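Local coordinates for lipase-esterase related protein (PDB 3E0X) that is of unproven function but probably acts as a hydrolase of the alpha/beta hydrolase fold, with ortho-xylene bound in its pocket in the crystal, at residues L99-K105 with N183-I189; G117-K123 with T202-S207. One frame throughout, in Å; residues are numbered along the deposited sequence.

How the interactions relate
Running from the N terminus, the chain passes through helix 93-102, whose C-terminal end gives the first half of interaction 1, then strand 109-115 and the loop that gives the first half of interaction 2. Interaction 1 closes its loop at 183-189, just ahead of strand 191-196; interaction 2 closes at 202-207, beyond that strand, where helix 204-213 begins. The segments alternate, so the two loops cross. Together they tie the helix after strand 86-91 and the loop after strand 109-115 to the segments that precede and follow strand 191-196. Their centres are about 17 Å apart, yet they touch: Leu184 CD1 lies 3.8 Å from Ala119 CB.

Interaction 1: residues L99-K105 with N183-I189; sequences LGVALKK and NLKNIDI
Leu103 lays its CD2 methyl across Ile187, meeting CG1 at 3.6 Å with the two side chains at about a right angle. Its other methyl, CD1, rests on Asn183 CB, and CD2 also meets Asn186 CB, so a forked leucine can fill the angle between three residues of the opposing turn. Ile187 reaches further along the helix: with CG1 beside the backbone N (chi1 -68°) and the chain extended beyond it, CD1 arrives 4.0 Å from Leu99 CD2, while CG2 touches Ala102 CB. The small alanine lets both Ile187 and Ile189 come close to the helix, Ile189 through CD1. In this alpha/beta hydrolase fold, the contact joins the C-terminal end of helix 93-102 to the loop entering strand 191-196, and both Ala102 and Ile189 also pack on strand 109-115. Toward solvent the contact turns polar. Lys105, the first residue past the helix to leave helical angles, with positive phi (60°), bends its long chain at chi2 and chi4 to bring NZ to Asp188 OD2 at 2.8 Å, a salt bridge approaching from above the carboxylate plane. One water joins Lys105 NZ to Asn186 O; another accepts from Asp188 N and donates to Ala102 O at 2.9 Å. Within the 183-186 turn, Asn183 ND2 donates to Asn186 OD1 in the plane of both amides, a bond 3.2 Å long.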
ATOM      1  N   LEU A  99      -0.197   8.126   2.388  1.00  9.14           N
ATOM      2  CA  LEU A  99       0.013   9.557   2.176  1.00  9.17           C
ATOM      3  C   LEU A  99      -1.155  10.355   2.784  1.00  9.68           C
ATOM      4  O   LEU A  99      -0.952  11.406   3.430  1.00 10.70           O
ATOM      5  CB  LEU A  99       0.160   9.828   0.681  1.00  9.46           C
ATOM      6  CG  LEU A  99       1.429   9.230   0.047  1.00 10.92           C
ATOM      7  CD1 LEU A  99       1.325   9.283  -1.485  1.00 12.35           C
ATOM      8  CD2 LEU A  99       2.693   9.953   0.553  1.00 13.37           C
ATOM      9  N   GLY A 100      -2.381   9.866   2.598  1.00  8.81           N
ATOM     10  CA  GLY A 100      -3.539  10.543   3.189  1.00  9.64           C
ATOM     11  C   GLY A 100      -3.492  10.534   4.719  1.00  9.32           C
ATOM     12  O   GLY A 100      -3.868  11.507   5.382  1.00 10.88           O
ATOM     13  N   VAL A 101      -3.028   9.427   5.296  1.00  9.91           N
ATOM     14  CA  VAL A 101      -2.885   9.337   6.763  1.00  9.71           C
ATOM     15  C   VAL A 101      -1.818  10.308   7.272  1.00 10.34           C
ATOM     16  O   VAL A 101      -2.003  10.953   8.322  1.00 10.56           O
ATOM     17  CB  VAL A 101      -2.615   7.896   7.239  1.00 10.06           C
ATOM     18  CG1 VAL A 101      -2.426   7.874   8.757  1.00 10.12           C
ATOM     19  CG2 VAL A 101      -3.812   7.036   6.857  1.00 10.38           C
ATOM     20  N   ALA A 102      -0.726  10.439   6.526  1.00 10.58           N
ATOM     21  CA  ALA A 102       0.304  11.409   6.904  1.00 10.35           C
ATOM     22  C   ALA A 102      -0.327  12.800   7.046  1.00 11.35           C
ATOM     23  O   ALA A 102       0.024  13.556   7.952  1.00 12.20           O
ATOM     24  CB  ALA A 102       1.406  11.436   5.854  1.00 10.88           C
ATOM     25  N   LEU A 103      -1.275  13.128   6.165  1.00 11.27           N
ATOM     26  CA  LEU A 103      -1.928  14.458   6.186  1.00 12.19           C
ATOM     27  C   LEU A 103      -2.857  14.649   7.384  1.00 12.72           C
ATOM     28  O   LEU A 103      -3.238  15.789   7.676  1.00 14.11           O
ATOM     29  CB  LEU A 103      -2.690  14.678   4.879  1.00 13.10           C
ATOM     30  CG  LEU A 103      -1.741  14.883   3.704  1.00 14.03           C
ATOM     31  CD1 LEU A 103      -2.435  14.676   2.364  1.00 17.10           C
ATOM     32  CD2 LEU A 103      -1.125  16.305   3.792  1.00 14.97           C
ATOM     33  N   LYS A 104      -3.199  13.572   8.094  1.00 12.91           N
ATOM     34  CA  LYS A 104      -3.986  13.687   9.321  1.00 13.06           C
ATOM     35  C   LYS A 104      -3.140  14.151  10.502  1.00 13.84           C
ATOM     36  O   LYS A 104      -3.694  14.495  11.558  1.00 14.95           O
ATOM     37  CB  LYS A 104      -4.646  12.345   9.676  1.00 13.46           C
ATOM     38  CG  LYS A 104      -5.663  11.815   8.646  1.00 15.67           C
ATOM     39  CD  LYS A 104      -6.961  12.576   8.702  1.00 19.34           C
ATOM     40  CE  LYS A 104      -8.040  11.886   7.874  1.00 22.20           C
ATOM     41  NZ  LYS A 104      -9.405  12.264   8.326  1.00 25.43           N
ATOM     42  N   LYS A 105      -1.810  14.099  10.350  1.00 13.91           N
ATOM     43  CA  LYS A 105      -0.875  14.639  11.367  1.00 13.97           C
ATOM     44  C   LYS A 105      -1.069  13.932  12.716  1.00 13.65           C
ATOM     45  O   LYS A 105      -1.121  14.577  13.784  1.00 14.73           O
ATOM     46  CB  LYS A 105      -1.059  16.164  11.549  1.00 15.17           C
ATOM     47  CG  LYS A 105      -1.103  16.990  10.276  1.00 18.80           C
ATOM     48  CD  LYS A 105       0.068  16.700   9.393  1.00 18.98           C
ATOM     49  CE  LYS A 105       0.177  17.715   8.237  1.00 20.74           C
ATOM     50  NZ  LYS A 105       0.436  19.095   8.733  1.00 24.81           N
ATOM     51  N   ASN A 183      -1.928  18.331  -2.053  1.00 15.46           N
ATOM     52  CA  ASN A 183      -1.755  18.340  -0.599  1.00 15.73           C
ATOM     53  C   ASN A 183      -0.435  17.743  -0.135  1.00 14.78           C
ATOM     54  O   ASN A 183      -0.095  17.841   1.053  1.00 14.61           O
ATOM     55  CB  ASN A 183      -2.915  17.645   0.099  1.00 16.88           C
ATOM     56  CG  ASN A 183      -4.118  18.534   0.235  1.00 20.98           C
ATOM     57  OD1 ASN A 183      -5.196  18.194  -0.228  1.00 24.34           O
ATOM     58  ND2 ASN A 183      -3.928  19.712   0.836  1.00 23.33           N
ATOM     59  N   LEU A 184       0.306  17.128  -1.056  1.00 14.00           N
ATOM     60  CA  LEU A 184       1.573  16.477  -0.684  1.00 14.58           C
ATOM     61  C   LEU A 184       2.540  17.443  -0.019  1.00 15.00           C
ATOM     62  O   LEU A 184       3.256  17.069   0.908  1.00 14.49           O
ATOM     63  CB  LEU A 184       2.246  15.826  -1.895  1.00 14.60           C
ATOM     64  CG  LEU A 184       1.546  14.606  -2.521  1.00 15.00           C
ATOM     65  CD1 LEU A 184       2.243  14.201  -3.813  1.00 18.04           C
ATOM     66  CD2 LEU A 184       1.435  13.462  -1.502  1.00 17.17           C
ATOM     67  N   LYS A 185       2.525  18.702  -0.469  1.00 15.55           N
ATOM     68  CA  LYS A 185       3.395  19.733   0.105  1.00 16.57           C
ATOM     69  C   LYS A 185       3.129  19.989   1.579  1.00 16.35           C
ATOM     70  O   LYS A 185       3.968  20.604   2.254  1.00 17.33           O
ATOM     71  CB  LYS A 185       3.238  21.043  -0.662  1.00 16.63           C
ATOM     72  CG  LYS A 185       1.862  21.689  -0.582  1.00 18.53           C
ATOM     73  CD  LYS A 185       1.940  23.172  -0.958  1.00 21.32           C
ATOM     74  CE  LYS A 185       0.796  23.927  -0.334  1.00 23.01           C
ATOM     75  NZ  LYS A 185       0.992  25.410  -0.395  1.00 23.02           N
ATOM     76  N   ASN A 186       1.978  19.541   2.067  1.00 15.18           N
ATOM     77  CA  ASN A 186       1.595  19.753   3.462  1.00 15.70           C
ATOM     78  C   ASN A 186       2.040  18.629   4.393  1.00 15.57           C
ATOM     79  O   ASN A 186       1.803  18.700   5.591  1.00 16.36           O
ATOM     80  CB  ASN A 186       0.073  19.956   3.555  1.00 16.26           C
ATOM     81  CG  ASN A 186      -0.395  21.200   2.806  1.00 17.90           C
ATOM     82  OD1 ASN A 186      -1.371  21.161   2.041  1.00 22.48           O
ATOM     83  ND2 ASN A 186       0.313  22.299   2.999  1.00 17.14           N
ATOM     84  N   ILE A 187       2.676  17.594   3.846  1.00 14.69           N
ATOM     85  CA  ILE A 187       3.168  16.510   4.686  1.00 14.32           C
ATOM     86  C   ILE A 187       4.452  16.961   5.381  1.00 15.20           C
ATOM     87  O   ILE A 187       5.424  17.334   4.709  1.00 15.44           O
ATOM     88  CB  ILE A 187       3.408  15.226   3.872  1.00 14.30           C
ATOM     89  CG1 ILE A 187       2.057  14.656   3.400  1.00 13.08           C
ATOM     90  CG2 ILE A 187       4.172  14.204   4.721  1.00 13.01           C
ATOM     91  CD1 ILE A 187       2.151  13.489   2.395  1.00 13.74           C
ATOM     92  N   ASP A 188       4.449  16.867   6.715  1.00 14.65           N
ATOM     93  CA  ASP A 188       5.542  17.368   7.576  1.00 15.28           C
ATOM     94  C   ASP A 188       6.662  16.348   7.837  1.00 14.19           C
ATOM     95  O   ASP A 188       7.764  16.700   8.258  1.00 14.72           O
ATOM     96  CB  ASP A 188       4.995  17.783   8.964  1.00 16.16           C
ATOM     97  CG  ASP A 188       3.995  18.939   8.920  1.00 18.63           C
ATOM     98  OD1 ASP A 188       4.200  19.918   8.166  1.00 21.78           O
ATOM     99  OD2 ASP A 188       3.022  18.879   9.710  1.00 20.46           O
ATOM    100  N   ILE A 189       6.345  15.067   7.656  1.00 13.10           N
ATOM    101  CA  ILE A 189       7.242  13.961   8.008  1.00 12.42           C
ATOM    102  C   ILE A 189       7.930  13.411   6.769  1.00 12.07           C
ATOM    103  O   ILE A 189       7.512  13.715   5.644  1.00 12.72           O
ATOM    104  CB  ILE A 189       6.461  12.831   8.723  1.00 11.74           C
ATOM    105  CG1 ILE A 189       5.277  12.370   7.864  1.00 11.37           C
ATOM    106  CG2 ILE A 189       6.013  13.301  10.152  1.00 12.37           C
ATOM    107  CD1 ILE A 189       4.550  11.168   8.475  1.00 12.06           C
TER
HETATM  108  O   HOH W   1       2.524  15.059   8.033  1.00 19.72           O
HETATM  109  O   HOH W   2       0.576  21.162   6.873  1.00 32.52           O

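Interaction 2: residues G117-K123 with T202-S207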
ATOM      1  N   GLY A 117       3.048   2.848  -5.475  1.00 10.29           N
ATOM      2  CA  GLY A 117       1.858   3.642  -5.230  1.00  9.99           C
ATOM      3  C   GLY A 117       1.811   4.943  -5.996  1.00 10.46           C
ATOM      4  O   GLY A 117       2.293   5.078  -7.136  1.00 10.63           O
ATOM      5  N   GLY A 118       1.190   5.915  -5.360  1.00 10.59           N
ATOM      6  CA  GLY A 118       0.964   7.199  -5.995  1.00  9.38           C
ATOM      7  C   GLY A 118      -0.016   8.020  -5.174  1.00 10.14           C
ATOM      8  O   GLY A 118      -0.676   7.497  -4.265  1.00 10.68           O
ATOM      9  N   ALA A 119      -0.096   9.304  -5.508  1.00 10.25           N
ATOM     10  CA  ALA A 119      -1.078  10.196  -4.926  1.00 10.55           C
ATOM     11  C   ALA A 119      -2.232  10.482  -5.891  1.00 10.83           C
ATOM     12  O   ALA A 119      -3.204  11.114  -5.525  1.00 11.09           O
ATOM     13  CB  ALA A 119      -0.411  11.510  -4.533  1.00 10.38           C
ATOM     14  N   ARG A 120      -2.076  10.055  -7.132  1.00 10.93           N
ATOM     15  CA  ARG A 120      -3.050  10.267  -8.214  1.00 11.33           C
ATOM     16  C   ARG A 120      -2.655   9.260  -9.276  1.00 11.88           C
ATOM     17  O   ARG A 120      -1.469   8.999  -9.490  1.00 11.01           O
ATOM     18  CB  ARG A 120      -2.960  11.720  -8.734  1.00 11.52           C
ATOM     19  CG  ARG A 120      -3.864  12.100  -9.920  1.00 13.57           C
ATOM     20  CD  ARG A 120      -3.519  13.506 -10.433  1.00 14.96           C
ATOM     21  NE  ARG A 120      -2.205  13.573 -11.065  1.00 16.05           N
ATOM     22  CZ  ARG A 120      -1.417  14.647 -11.074  1.00 17.92           C
ATOM     23  NH1 ARG A 120      -1.804  15.777 -10.505  1.00 17.38           N
ATOM     24  NH2 ARG A 120      -0.230  14.589 -11.663  1.00 20.12           N
ATOM     25  N   PHE A 121      -3.657   8.675  -9.920  1.00 11.78           N
ATOM     26  CA  PHE A 121      -3.421   7.613 -10.891  1.00 11.89           C
ATOM     27  C   PHE A 121      -4.098   7.984 -12.202  1.00 12.61           C
ATOM     28  O   PHE A 121      -4.920   7.228 -12.725  1.00 13.20           O
ATOM     29  CB  PHE A 121      -3.931   6.273 -10.343  1.00 12.64           C
ATOM     30  CG  PHE A 121      -3.320   5.901  -9.012  1.00 11.87           C
ATOM     31  CD1 PHE A 121      -2.076   5.269  -8.938  1.00 12.33           C
ATOM     32  CD2 PHE A 121      -3.976   6.225  -7.834  1.00 11.27           C
ATOM     33  CE1 PHE A 121      -1.507   4.953  -7.694  1.00 12.96           C
ATOM     34  CE2 PHE A 121      -3.409   5.903  -6.581  1.00 12.71           C
ATOM     35  CZ  PHE A 121      -2.178   5.254  -6.513  1.00 12.45           C
ATOM     36  N   ASP A 122      -3.723   9.137 -12.749  1.00 13.28           N
ATOM     37  CA  ASP A 122      -4.446   9.731 -13.881  1.00 13.72           C
ATOM     38  C   ASP A 122      -4.170   9.105 -15.235  1.00 13.59           C
ATOM     39  O   ASP A 122      -4.851   9.435 -16.199  1.00 14.01           O
ATOM     40  CB  ASP A 122      -4.184  11.242 -13.919  1.00 14.67           C
ATOM     41  CG  ASP A 122      -2.714  11.567 -13.971  1.00 15.44           C
ATOM     42  OD1 ASP A 122      -2.015  11.228 -13.012  1.00 15.49           O
ATOM     43  OD2 ASP A 122      -2.234  12.140 -14.976  1.00 19.32           O
ATOM     44  N   LYS A 123      -3.185   8.214 -15.306  1.00 13.14           N
ATOM     45  CA  LYS A 123      -2.824   7.607 -16.576  1.00 12.65           C
ATOM     46  C   LYS A 123      -3.164   6.112 -16.663  1.00 13.03           C
ATOM     47  O   LYS A 123      -2.728   5.428 -17.590  1.00 13.61           O
ATOM     48  CB  LYS A 123      -1.359   7.876 -16.922  1.00 14.02           C
ATOM     49  CG  LYS A 123      -1.063   9.341 -17.168  1.00 16.87           C
ATOM     50  CD  LYS A 123       0.258   9.535 -17.830  1.00 17.57           C
ATOM     51  CE  LYS A 123       0.567  11.036 -17.927  1.00 18.91           C
ATOM     52  NZ  LYS A 123       1.962  11.256 -18.404  1.00 22.94           N
ATOM     53  N   THR A 202       1.175   1.352 -11.527  1.00 11.25           N
ATOM     54  CA  THR A 202       1.581   2.516 -10.720  1.00 11.32           C
ATOM     55  C   THR A 202       2.920   3.013 -11.298  1.00 11.79           C
ATOM     56  O   THR A 202       4.002   2.628 -10.862  1.00 12.39           O
ATOM     57  CB  THR A 202       1.642   2.163  -9.239  1.00 11.24           C
ATOM     58  OG1 THR A 202       2.551   1.081  -9.032  1.00 11.91           O
ATOM     59  CG2 THR A 202       0.242   1.729  -8.759  1.00 12.35           C
ATOM     60  N   LEU A 203       2.803   3.824 -12.349  1.00 11.40           N
ATOM     61  CA  LEU A 203       3.934   4.323 -13.116  1.00 11.10           C
ATOM     62  C   LEU A 203       4.983   4.996 -12.270  1.00 11.21           C
ATOM     63  O   LEU A 203       4.679   5.614 -11.251  1.00 11.38           O
ATOM     64  CB  LEU A 203       3.461   5.350 -14.158  1.00 11.72           C
ATOM     65  CG  LEU A 203       2.413   4.936 -15.180  1.00 12.87           C
ATOM     66  CD1 LEU A 203       1.978   6.180 -15.963  1.00 15.38           C
ATOM     67  CD2 LEU A 203       2.993   3.851 -16.093  1.00 13.90           C
ATOM     68  N   VAL A 204       6.230   4.896 -12.706  1.00 10.59           N
ATOM     69  CA  VAL A 204       7.309   5.524 -11.960  1.00 11.70           C
ATOM     70  C   VAL A 204       7.038   7.045 -11.835  1.00 11.27           C
ATOM     71  O   VAL A 204       7.371   7.680 -10.817  1.00 11.18           O
ATOM     72  CB  VAL A 204       8.687   5.166 -12.550  1.00 12.06           C
ATOM     73  CG1 VAL A 204       8.787   5.568 -14.003  1.00 12.59           C
ATOM     74  CG2 VAL A 204       9.797   5.775 -11.720  1.00 14.17           C
ATOM     75  N   GLU A 205       6.423   7.641 -12.848  1.00 10.77           N
ATOM     76  CA  GLU A 205       6.150   9.088 -12.768  1.00 11.23           C
ATOM     77  C   GLU A 205       5.288   9.490 -11.572  1.00 11.46           C
ATOM     78  O   GLU A 205       5.436  10.595 -11.034  1.00 12.68           O
ATOM     79  CB  GLU A 205       5.587   9.645 -14.063  1.00 11.38           C
ATOM     80  CG  GLU A 205       4.220   9.137 -14.427  1.00 12.06           C
ATOM     81  CD  GLU A 205       3.893   9.449 -15.881  1.00 15.27           C
ATOM     82  OE1 GLU A 205       3.153  10.433 -16.113  1.00 16.28           O
ATOM     83  OE2 GLU A 205       4.432   8.746 -16.786  1.00 16.84           O
ATOM     84  N   TYR A 206       4.432   8.577 -11.110  1.00 10.93           N
ATOM     85  CA  TYR A 206       3.617   8.879  -9.930  1.00 10.28           C
ATOM     86  C   TYR A 206       4.504   9.005  -8.689  1.00 10.58           C
ATOM     87  O   TYR A 206       4.252   9.833  -7.815  1.00 11.41           O
ATOM     88  CB  TYR A 206       2.573   7.801  -9.692  1.00 10.84           C
ATOM     89  CG  TYR A 206       1.595   7.550 -10.815  1.00 11.02           C
ATOM     90  CD1 TYR A 206       1.254   8.541 -11.763  1.00 11.41           C
ATOM     91  CD2 TYR A 206       0.964   6.319 -10.893  1.00 11.29           C
ATOM     92  CE1 TYR A 206       0.329   8.271 -12.768  1.00 11.48           C
ATOM     93  CE2 TYR A 206       0.042   6.045 -11.881  1.00 12.24           C
ATOM     94  CZ  TYR A 206      -0.271   7.023 -12.820  1.00 11.57           C
ATOM     95  OH  TYR A 206      -1.208   6.765 -13.804  1.00 12.18           O
ATOM     96  N   SER A 207       5.523   8.166  -8.593  1.00 11.02           N
ATOM     97  CA  SER A 207       6.466   8.206  -7.477  1.00 10.47           C
ATOM     98  C   SER A 207       7.386   9.423  -7.574  1.00 11.55           C
ATOM     99  O   SER A 207       7.787  10.002  -6.544  1.00 11.64           O
ATOM    100  CB  SER A 207       7.246   6.901  -7.412  1.00 10.83           C
ATOM    101  OG  SER A 207       6.453   5.872  -6.812  1.00 11.03           O
TER
HETATM  102  O   HOH W   3       5.144   4.787  -4.720  1.00 11.36           O
HETATM  103  O   HOH W   4       4.669   4.800  -8.471  1.00 12.20           O
HETATM  104  O   HOH W   5       1.638  10.718  -7.259  1.00 11.52           O
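Lys123 grips helix 204-213 twice. Its NZ forms a salt bridge with Glu205 OE1 at 2.7 Å, on the syn lone pair, and its backbone N donates to Tyr206 OH at 2.9 Å in a bent bond, 142° at the hydrogen. An extended lysine suits this solvent-exposed side of the contact, its chain crossing that of Glu205 at about a right angle. Within the alpha/beta hydrolase fold, the contact joins the loop after strand 109-115 to the start of helix 204-213, which follows the neighbouring parallel strand 191-196, close to the pocket that holds ortho-xylene; Thr202 also touches His227 of that pocket. Three waters bridge the segments: one accepts from Ala119 N and donates to Tyr206 O, and two others join backbone atoms of Gly117 to the hydroxyl of Ser207. Tyr206 is the chief side chain here, long enough for its ring to cross the loop and its hydroxyl to meet the far end. Arg120 O sits over the centre of one ring face, 3.5 Å above the plane, and Leu203 CB covers the opposite face. Phe121 turns its edge to the tyrosine face in an offset edge-to-face pair, planes at 88°. Glycine fits position 118, where a CB would crowd both Tyr206 CB and the Phe121 ring. Thr202 has OG1 lodged between its backbone N and carbonyl carbon (chi1 58°), which leaves CG2 anti to the carbonyl carbon, 3.8 Å from Phe121 CE1.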